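Local coordinates for alpha-L-arabinosidase (PDB 6D25), which probably removes arabinofuranosyl side groups from arabinoxylans, internal di-substituted units included, as a trimeric glycoside hydrolase of family GH51, at residues 40-45 with 362-367; 44-49 with 404-409; 296-301 with 356-361. One frame throughout, in Å; residues are numbered along the deposited sequence.

Interaction 1 (40-45 with 362-367); sequences PGAQVS and HAERVR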
loop_
_atom_site.group_PDB
_atom_site.type_symbol
_atom_site.label_atom_id
_atom_site.label_comp_id
_atom_site.label_asym_id
_atom_site.label_seq_id
_atom_site.Cartn_x
_atom_site.Cartn_y
_atom_site.Cartn_z
ATOM N N PRO A 40 -9.001 -1.252 47.799
ATOM C CA PRO A 40 -9.598 -1.237 46.467
ATOM C C PRO A 40 -8.627 -0.748 45.386
ATOM O O PRO A 40 -7.877 0.196 45.631
ATOM C CB PRO A 40 -10.796 -0.284 46.569
ATOM C CG PRO A 40 -10.440 0.637 47.735
ATOM C CD PRO A 40 -9.718 -0.295 48.679
ATOM N N GLY A 41 -8.621 -1.415 44.220
ATOM C CA GLY A 41 -7.714 -1.108 43.128
ATOM C C GLY A 41 -8.459 -0.555 41.927
ATOM O O GLY A 41 -9.368 0.214 42.082
ATOM N N ALA A 42 -8.034 -0.936 40.738
ATOM C CA ALA A 42 -8.497 -0.326 39.493
ATOM C C ALA A 42 -9.895 -0.841 39.126
ATOM O O ALA A 42 -10.335 -1.913 39.631
ATOM C CB ALA A 42 -7.507 -0.680 38.403
ATOM N N GLN A 43 -10.543 -0.123 38.229
ATOM C CA GLN A 43 -11.810 -0.564 37.684
ATOM C C GLN A 43 -11.584 -1.783 36.797
ATOM O O GLN A 43 -10.699 -1.793 35.927
ATOM C CB GLN A 43 -12.516 0.542 36.891
ATOM C CG GLN A 43 -13.792 0.053 36.220
ATOM C CD GLN A 43 -14.426 1.084 35.302
ATOM O OE1 GLN A 43 -15.369 1.747 35.679
ATOM N NE2 GLN A 43 -13.889 1.250 34.100
ATOM N N VAL A 44 -12.414 -2.799 37.012
ATOM C CA VAL A 44 -12.455 -3.970 36.156
ATOM C C VAL A 44 -13.466 -3.653 35.039
ATOM O O VAL A 44 -14.691 -3.641 35.276
ATOM C CB VAL A 44 -12.869 -5.215 36.953
ATOM C CG1 VAL A 44 -12.988 -6.445 36.073
ATOM C CG2 VAL A 44 -11.929 -5.485 38.124
ATOM N N SER A 45 -12.952 -3.305 33.859
ATOM C CA SER A 45 -13.811 -2.808 32.798
ATOM C C SER A 45 -14.830 -3.873 32.397
ATOM O O SER A 45 -14.486 -5.026 32.161
ATOM C CB SER A 45 -13.042 -2.347 31.576
ATOM O OG SER A 45 -13.942 -1.938 30.558
ATOM N N HIS A 362 -5.095 -7.588 36.139
ATOM C CA HIS A 362 -4.290 -6.697 35.293
ATOM C C HIS A 362 -5.160 -5.549 34.813
ATOM O O HIS A 362 -4.933 -5.019 33.712
ATOM C CB HIS A 362 -3.705 -7.493 34.108
ATOM C CG HIS A 362 -2.682 -8.493 34.535
ATOM N ND1 HIS A 362 -1.368 -8.132 34.718
ATOM C CD2 HIS A 362 -2.778 -9.813 34.800
ATOM C CE1 HIS A 362 -0.674 -9.192 35.123
ATOM N NE2 HIS A 362 -1.520 -10.257 35.175
ATOM N N ALA A 363 -6.098 -5.118 35.663
ATOM C CA ALA A 363 -7.217 -4.266 35.205
ATOM C C ALA A 363 -6.742 -2.856 34.840
ATOM O O ALA A 363 -7.464 -2.162 34.145
ATOM C CB ALA A 363 -8.275 -4.192 36.288
ATOM N N GLU A 364 -5.595 -2.405 35.331
ATOM C CA GLU A 364 -5.154 -1.042 34.928
ATOM C C GLU A 364 -4.750 -1.004 33.445
ATOM O O GLU A 364 -4.985 0.019 32.776
ATOM C CB GLU A 364 -4.043 -0.446 35.792
ATOM C CG GLU A 364 -3.004 -1.435 36.249
ATOM C CD GLU A 364 -3.495 -2.375 37.358
ATOM O OE1 GLU A 364 -3.590 -3.648 37.076
ATOM O OE2 GLU A 364 -3.846 -1.829 38.486
ATOM N N ARG A 365 -4.224 -2.106 32.929
ATOM C CA ARG A 365 -3.731 -2.108 31.537
ATOM C C ARG A 365 -4.703 -2.854 30.627
ATOM O O ARG A 365 -4.967 -2.401 29.518
ATOM C CB ARG A 365 -2.342 -2.733 31.493
ATOM C CG ARG A 365 -1.782 -2.890 30.078
ATOM C CD ARG A 365 -1.439 -1.600 29.339
ATOM N NE ARG A 365 -0.205 -1.012 29.829
ATOM C CZ ARG A 365 0.352 0.076 29.293
ATOM N NH1 ARG A 365 -0.242 0.667 28.260
ATOM N NH2 ARG A 365 1.507 0.546 29.779
ATOM N N VAL A 366 -5.175 -4.027 31.060
ATOM C CA VAL A 366 -6.071 -4.825 30.248
ATOM C C VAL A 366 -7.500 -4.328 30.466
ATOM O O VAL A 366 -8.087 -4.566 31.558
ATOM C CB VAL A 366 -5.954 -6.326 30.563
ATOM C CG1 VAL A 366 -6.875 -7.134 29.662
ATOM C CG2 VAL A 366 -4.519 -6.822 30.412
ATOM N N ARG A 367 -8.032 -3.640 29.462
ATOM C CA ARG A 367 -9.301 -2.943 29.653
ATOM C C ARG A 367 -10.344 -3.389 28.618
ATOM O O ARG A 367 -11.476 -2.889 28.655
ATOM C CB ARG A 367 -9.080 -1.427 29.573
ATOM C CG ARG A 367 -8.114 -0.918 30.635
ATOM C CD ARG A 367 -8.089 0.571 30.858
ATOM N NE ARG A 367 -7.638 1.348 29.759
ATOM C CZ ARG A 367 -6.428 1.908 29.632
ATOM N NH1 ARG A 367 -6.254 2.729 28.612
ATOM N NH2 ARG A 367 -5.444 1.651 30.472
HETATM O O HOH W 1 -5.954 -2.783 40.481
HETATM O O HOH W 2 -9.336 -0.007 34.457
HETATM O O HOH W 3 -10.056 -3.348 33.206
HETATM O O HOH W 4 -12.200 -0.253 28.422
#
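A363 points its methyl group at the chain running past it, and this is the apolar centre of the contact. Its CB lies 4.2 Å from A42 CB and also touches V44 CG2. Q43 O is closer still, 3.4 Å from A363 CB.

Water does most of the polar work. One molecule accepts from A42 N and donates to E364 OE2, 3.1 Å away. The carboxylate comes back beside A42 because E364 CG sits between the backbone N and the carbonyl carbon (chi1 38°) and the chain then bends at chi2. A second water donates to both Q43 O and A363 O, and a third takes the N-H of S45, 3.0 Å from S45 N. A fourth donates to R367 O at 2.7 Å, beside the S45 hydroxyl, which itself accepts from Q47 N.

Within 362-367, R367 NH2 donates to E364 O at 2.9 Å, in the guanidinium plane, and also reaches K316 O.

The 362-367 segment joins helix 346-361 to strand 366-371 of the parallel barrel sheet, while 43-44 pairs with strand 407-421 of the other sheet; R365 reaches away to salt bridges with D310 and D313, at the end of helix 285-312.

Interaction 2 (44-49 with 404-409); sequences VSRQLF and YQDATH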
loop_
_atom_site.group_PDB
_atom_site.type_symbol
_atom_site.label_atom_id
_atom_site.label_comp_id
_atom_site.label_asym_id
_atom_site.label_seq_id
_atom_site.Cartn_x
_atom_site.Cartn_y
_atom_site.Cartn_z
ATOM N N VAL A 44 -12.414 -2.799 37.012
ATOM C CA VAL A 44 -12.455 -3.970 36.156
ATOM C C VAL A 44 -13.466 -3.653 35.039
ATOM O O VAL A 44 -14.691 -3.641 35.276
ATOM C CB VAL A 44 -12.869 -5.215 36.953
ATOM C CG1 VAL A 44 -12.988 -6.445 36.073
ATOM C CG2 VAL A 44 -11.929 -5.485 38.124
ATOM N N SER A 45 -12.952 -3.305 33.859
ATOM C CA SER A 45 -13.811 -2.808 32.798
ATOM C C SER A 45 -14.830 -3.873 32.397
ATOM O O SER A 45 -14.486 -5.026 32.161
ATOM C CB SER A 45 -13.042 -2.347 31.576
ATOM O OG SER A 45 -13.942 -1.938 30.558
ATOM N N ARG A 46 -16.063 -3.421 32.203
ATOM C CA ARG A 46 -17.059 -4.323 31.631
ATOM C C ARG A 46 -16.615 -4.839 30.260
ATOM O O ARG A 46 -17.076 -5.903 29.866
ATOM C CB ARG A 46 -18.431 -3.661 31.520
ATOM C CG ARG A 46 -18.557 -2.529 30.509
ATOM C CD ARG A 46 -19.981 -1.974 30.567
ATOM N NE ARG A 46 -20.196 -1.000 29.485
ATOM C CZ ARG A 46 -19.836 0.264 29.492
ATOM N NH1 ARG A 46 -19.264 0.798 30.580
ATOM N NH2 ARG A 46 -20.133 0.980 28.412
ATOM N N GLN A 47 -15.751 -4.127 29.553
ATOM C CA GLN A 47 -15.365 -4.526 28.197
ATOM C C GLN A 47 -14.463 -5.770 28.226
ATOM O O GLN A 47 -14.174 -6.331 27.177
ATOM C CB GLN A 47 -14.645 -3.394 27.465
ATOM C CG GLN A 47 -15.374 -2.060 27.455
ATOM C CD GLN A 47 -16.768 -2.113 26.886
ATOM O OE1 GLN A 47 -17.090 -2.990 26.105
ATOM N NE2 GLN A 47 -17.583 -1.140 27.266
ATOM N N LEU A 48 -14.048 -6.224 29.419
ATOM C CA LEU A 48 -13.361 -7.507 29.532
ATOM C C LEU A 48 -14.278 -8.678 29.144
ATOM O O LEU A 48 -13.793 -9.791 28.904
ATOM C CB LEU A 48 -12.868 -7.667 30.983
ATOM C CG LEU A 48 -11.721 -6.743 31.396
ATOM C CD1 LEU A 48 -11.331 -7.009 32.834
ATOM C CD2 LEU A 48 -10.524 -6.886 30.475
ATOM N N PHE A 49 -15.568 -8.448 29.072
ATOM C CA PHE A 49 -16.564 -9.480 28.751
ATOM C C PHE A 49 -17.053 -9.341 27.305
ATOM O O PHE A 49 -18.169 -9.783 26.994
ATOM C CB PHE A 49 -17.716 -9.377 29.764
ATOM C CG PHE A 49 -17.219 -9.643 31.165
ATOM C CD1 PHE A 49 -16.969 -10.936 31.579
ATOM C CD2 PHE A 49 -16.852 -8.607 32.002
ATOM C CE1 PHE A 49 -16.410 -11.191 32.833
ATOM C CE2 PHE A 49 -16.365 -8.853 33.274
ATOM C CZ PHE A 49 -16.097 -10.152 33.676
ATOM N N TYR A 404 -18.696 -8.449 38.023
ATOM C CA TYR A 404 -17.386 -7.893 37.730
ATOM C C TYR A 404 -17.462 -6.718 36.739
ATOM O O TYR A 404 -16.499 -5.962 36.636
ATOM C CB TYR A 404 -16.449 -8.966 37.175
ATOM C CG TYR A 404 -15.817 -9.880 38.199
ATOM C CD1 TYR A 404 -16.551 -10.459 39.209
ATOM C CD2 TYR A 404 -14.463 -10.158 38.147
ATOM C CE1 TYR A 404 -15.960 -11.276 40.167
ATOM C CE2 TYR A 404 -13.849 -10.984 39.082
ATOM C CZ TYR A 404 -14.600 -11.540 40.104
ATOM O OH TYR A 404 -14.004 -12.362 41.022
ATOM N N GLN A 405 -18.576 -6.535 36.016
ATOM C CA GLN A 405 -18.653 -5.506 34.987
ATOM C C GLN A 405 -18.571 -4.113 35.628
ATOM O O GLN A 405 -19.455 -3.729 36.385
ATOM C CB GLN A 405 -19.964 -5.629 34.190
ATOM C CG GLN A 405 -19.969 -6.890 33.336
ATOM C CD GLN A 405 -21.071 -6.896 32.314
ATOM O OE1 GLN A 405 -21.612 -5.841 31.972
ATOM N NE2 GLN A 405 -21.369 -8.074 31.758
ATOM N N ASP A 406 -17.465 -3.400 35.357
ATOM C CA ASP A 406 -17.217 -2.065 35.896
ATOM C C ASP A 406 -17.110 -2.091 37.426
ATOM O O ASP A 406 -17.383 -1.094 38.088
ATOM C CB ASP A 406 -18.235 -1.047 35.363
ATOM C CG ASP A 406 -18.023 -0.713 33.880
ATOM O OD1 ASP A 406 -16.875 -0.923 33.355
ATOM O OD2 ASP A 406 -19.009 -0.241 33.252
ATOM N N ALA A 407 -16.706 -3.213 37.967
ATOM C CA ALA A 407 -16.495 -3.349 39.411
ATOM C C ALA A 407 -15.116 -2.785 39.755
ATOM O O ALA A 407 -14.368 -2.321 38.865
ATOM C CB ALA A 407 -16.591 -4.804 39.826
ATOM N N THR A 408 -14.805 -2.822 41.046
ATOM C CA THR A 408 -13.519 -2.413 41.573
ATOM C C THR A 408 -12.746 -3.683 41.982
ATOM O O THR A 408 -13.239 -4.488 42.781
ATOM C CB THR A 408 -13.714 -1.480 42.777
ATOM O OG1 THR A 408 -14.426 -0.323 42.357
ATOM C CG2 THR A 408 -12.424 -1.053 43.433
ATOM N N HIS A 409 -11.543 -3.820 41.461
ATOM C CA HIS A 409 -10.660 -4.936 41.829
ATOM C C HIS A 409 -10.344 -4.906 43.335
ATOM O O HIS A 409 -9.996 -3.845 43.890
ATOM C CB HIS A 409 -9.365 -4.865 41.012
ATOM C CG HIS A 409 -8.271 -5.740 41.530
ATOM N ND1 HIS A 409 -8.288 -7.102 41.356
ATOM C CD2 HIS A 409 -7.143 -5.434 42.229
ATOM C CE1 HIS A 409 -7.199 -7.594 41.917
ATOM N NE2 HIS A 409 -6.474 -6.605 42.469
HETATM O O HOH W 5 -15.526 0.235 31.323
#
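Y404 opens a type II beta turn, Y404 to A407, that packs against the 44-49 loop and leads into strand 407-421 of the C-terminal beta domain. Its CB rests against the F49 ring, 3.7 Å from F49 CZ, while its hydroxyl runs off to S432. The carbonyl of Y404 closes the turn by accepting from A407 N.

Next, Q405 lays its aliphatic part along the loop: Q405 CB is 3.7 Å from R46 CB, and Q405 CG approaches F49 CD2. The planes of the Q405 amide and the F49 ring are 24° apart.

D406, with the positive phi of the turn's third position, gives a weak N-H bond to V44 O and grips R46 twice. R46 N comes to OD1 from above the carboxylate plane, 2.9 Å from D406 OD1. R46 NH1 forms a salt bridge with D406 OD2 on its syn lone pair, also 2.9 Å, with the guanidinium standing almost square to the carboxylate (87°). An R46 chi1 of 68° and a chain extended from CG to NE lead the side chain along the carboxylate to that oxygen. A water donating to D406 OD1 joins it to the S45 hydroxyl, whose bond from Q47 N makes an ST turn.

At A407 the carbonyl accepts from V44 N, 2.7 Å from A407 O. Beyond it, V44 CG2 meets H409, 3.9 Å from H409 CB.

Interaction 3 (296-301 with 356-361); sequences LVMDEL and FDIFSQ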
loop_
_atom_site.group_PDB
_atom_site.type_symbol
_atom_site.label_atom_id
_atom_site.label_comp_id
_atom_site.label_asym_id
_atom_site.label_seq_id
_atom_site.Cartn_x
_atom_site.Cartn_y
_atom_site.Cartn_z
ATOM N N LEU A 296 -3.529 -20.871 31.497
ATOM C CA LEU A 296 -2.940 -20.020 32.526
ATOM C C LEU A 296 -1.727 -19.219 32.006
ATOM O O LEU A 296 -1.326 -18.227 32.632
ATOM C CB LEU A 296 -2.548 -20.882 33.727
ATOM C CG LEU A 296 -3.726 -21.279 34.628
ATOM C CD1 LEU A 296 -3.278 -22.330 35.636
ATOM C CD2 LEU A 296 -4.251 -20.088 35.368
ATOM N N VAL A 297 -1.203 -19.617 30.875
ATOM C CA VAL A 297 -0.086 -18.915 30.256
ATOM C C VAL A 297 -0.499 -17.444 29.942
ATOM O O VAL A 297 0.348 -16.544 29.887
ATOM C CB VAL A 297 0.382 -19.680 29.003
ATOM C CG1 VAL A 297 1.381 -18.877 28.179
ATOM C CG2 VAL A 297 0.971 -21.039 29.334
ATOM N N MET A 298 -1.795 -17.205 29.768
ATOM C CA MET A 298 -2.313 -15.831 29.578
ATOM C C MET A 298 -1.709 -14.849 30.598
ATOM O O MET A 298 -1.425 -13.701 30.248
ATOM C CB MET A 298 -3.836 -15.816 29.677
ATOM C CG MET A 298 -4.468 -14.453 29.470
ATOM S SD MET A 298 -4.334 -13.812 27.798
ATOM C CE MET A 298 -5.616 -14.721 26.940
ATOM N N ASP A 299 -1.525 -15.273 31.857
ATOM C CA ASP A 299 -1.025 -14.358 32.858
ATOM C C ASP A 299 0.413 -13.908 32.527
ATOM O O ASP A 299 0.724 -12.731 32.610
ATOM C CB ASP A 299 -1.077 -14.940 34.269
ATOM C CG ASP A 299 -0.684 -13.885 35.296
ATOM O OD1 ASP A 299 -1.400 -12.917 35.462
ATOM O OD2 ASP A 299 0.378 -14.004 35.853
ATOM N N GLU A 300 1.281 -14.855 32.151
ATOM C CA GLU A 300 2.659 -14.544 31.773
ATOM C C GLU A 300 2.683 -13.621 30.544
ATOM O O GLU A 300 3.447 -12.656 30.499
ATOM C CB GLU A 300 3.425 -15.843 31.493
ATOM C CG GLU A 300 4.814 -15.614 30.964
ATOM C CD GLU A 300 5.572 -16.874 30.564
ATOM O OE1 GLU A 300 5.096 -18.000 30.893
ATOM O OE2 GLU A 300 6.644 -16.699 29.930
ATOM N N LEU A 301 1.873 -13.936 29.528
ATOM C CA LEU A 301 1.821 -13.115 28.304
ATOM C C LEU A 301 1.392 -11.687 28.645
ATOM O O LEU A 301 2.043 -10.721 28.197
ATOM C CB LEU A 301 0.841 -13.727 27.305
ATOM C CG LEU A 301 1.199 -15.115 26.775
ATOM C CD1 LEU A 301 0.096 -15.592 25.848
ATOM C CD2 LEU A 301 2.550 -15.150 26.065
ATOM N N PHE A 356 -10.969 -14.710 33.292
ATOM C CA PHE A 356 -11.560 -13.543 33.986
ATOM C C PHE A 356 -10.773 -13.170 35.255
ATOM O O PHE A 356 -10.530 -11.987 35.495
ATOM C CB PHE A 356 -13.015 -13.796 34.337
ATOM C CG PHE A 356 -13.924 -13.989 33.149
ATOM C CD1 PHE A 356 -13.697 -13.330 31.945
ATOM C CD2 PHE A 356 -15.076 -14.742 33.272
ATOM C CE1 PHE A 356 -14.597 -13.428 30.890
ATOM C CE2 PHE A 356 -15.967 -14.834 32.211
ATOM C CZ PHE A 356 -15.705 -14.208 31.023
ATOM N N ASP A 357 -10.351 -14.175 36.012
ATOM C CA ASP A 357 -9.526 -13.919 37.197
ATOM C C ASP A 357 -8.270 -13.153 36.767
ATOM O O ASP A 357 -7.923 -12.113 37.346
ATOM C CB ASP A 357 -9.149 -15.212 37.916
ATOM C CG ASP A 357 -10.285 -15.982 38.595
ATOM O OD1 ASP A 357 -11.420 -15.404 38.758
ATOM O OD2 ASP A 357 -10.031 -17.204 38.965
ATOM N N ILE A 358 -7.609 -13.664 35.718
ATOM C CA ILE A 358 -6.336 -13.091 35.282
ATOM C C ILE A 358 -6.535 -11.659 34.763
ATOM O O ILE A 358 -5.794 -10.730 35.109
ATOM C CB ILE A 358 -5.676 -14.015 34.259
ATOM C CG1 ILE A 358 -5.133 -15.288 34.913
ATOM C CG2 ILE A 358 -4.588 -13.284 33.453
ATOM C CD1 ILE A 358 -4.840 -16.387 33.894
ATOM N N PHE A 359 -7.537 -11.457 33.914
ATOM C CA PHE A 359 -7.771 -10.113 33.371
ATOM C C PHE A 359 -8.011 -9.124 34.509
ATOM O O PHE A 359 -7.479 -7.971 34.473
ATOM C CB PHE A 359 -8.984 -10.071 32.449
ATOM C CG PHE A 359 -8.959 -10.954 31.233
ATOM C CD1 PHE A 359 -7.781 -11.321 30.633
ATOM C CD2 PHE A 359 -10.146 -11.339 30.624
ATOM C CE1 PHE A 359 -7.765 -12.140 29.505
ATOM C CE2 PHE A 359 -10.142 -12.121 29.488
ATOM C CZ PHE A 359 -8.956 -12.538 28.944
ATOM N N SER A 360 -8.802 -9.544 35.505
ATOM C CA SER A 360 -9.165 -8.640 36.589
ATOM C C SER A 360 -7.937 -8.283 37.447
ATOM O O SER A 360 -7.924 -7.208 38.093
ATOM C CB SER A 360 -10.295 -9.226 37.405
ATOM O OG SER A 360 -9.841 -10.203 38.331
ATOM N N GLN A 361 -6.900 -9.144 37.457
ATOM C CA GLN A 361 -5.656 -8.880 38.173
ATOM C C GLN A 361 -4.781 -7.865 37.413
ATOM O O GLN A 361 -3.777 -7.384 37.963
ATOM C CB GLN A 361 -4.816 -10.153 38.365
ATOM C CG GLN A 361 -5.485 -11.253 39.137
ATOM C CD GLN A 361 -6.155 -10.711 40.381
ATOM O OE1 GLN A 361 -5.463 -10.280 41.324
ATOM N NE2 GLN A 361 -7.499 -10.661 40.349
#
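Segments 296-301 and 356-361 run nearly parallel, their axes 9.4 Å apart at closest approach and crossing at -17°. They belong to successive outer helices of the (beta/alpha)8 barrel, 285-312 and 346-361, with strand 319-325 between them in the chain. The backbone of the first kinks here, the regular i-to-i-4 bonds failing at M298 and D299, and D299 N turns instead to L296 O, three residues back.

I358 fills the space between the helices with two branches. Its CG2 presses on the backbone of the kinked turn, 3.8 Å from D299 CA, and also touches D299 OD1, the oxygen that accepts from H362 NE2. Its CD1 reaches the end of L296, the two side chains crossing at about a right angle. Toward the other sheet, L296 packs on V426 and P427 of strand 424-435.

On the barrel side, M298 and F359 both reach W325, F359 through an edge-to-face ring contact. M298 has CG anti to its N (chi1 -179°) and then bends at chi2 and chi3, bringing its middle against F359. M298 SD comes within 4.2 Å of F359 CE1, and M298 CG lies slightly nearer, 4.0 Å from the same F359 CE1 and about as close to I358 CG2, so that one methylene touches both side chains of the facing helix.

How the interactions relate
Interactions 1 and 2 draw on overlapping parts of one stretch, sharing V44 and S45; their centres are about 7 Å apart. G41 N to H409 O (2.8 Å) and A42 O to H409 N (2.9 Å) are probable hydrogen bonds joining them. Interaction 3, centred about 12 Å from interaction 1, is tied to it by H362 NE2 and D299 OD1, 2.7 Å apart. Interactions 2 and 3 meet through rings, F49 CE1 being 3.5 Å from F356 CE1. Interaction 3 pairs two barrel helices; interactions 1 and 2 link the 40-49 stretch to the barrel and to strand 407-421. Both lie where strands 366-371 and 51-52 begin, probably remote from the GH51 active site at the strands' C-terminal ends.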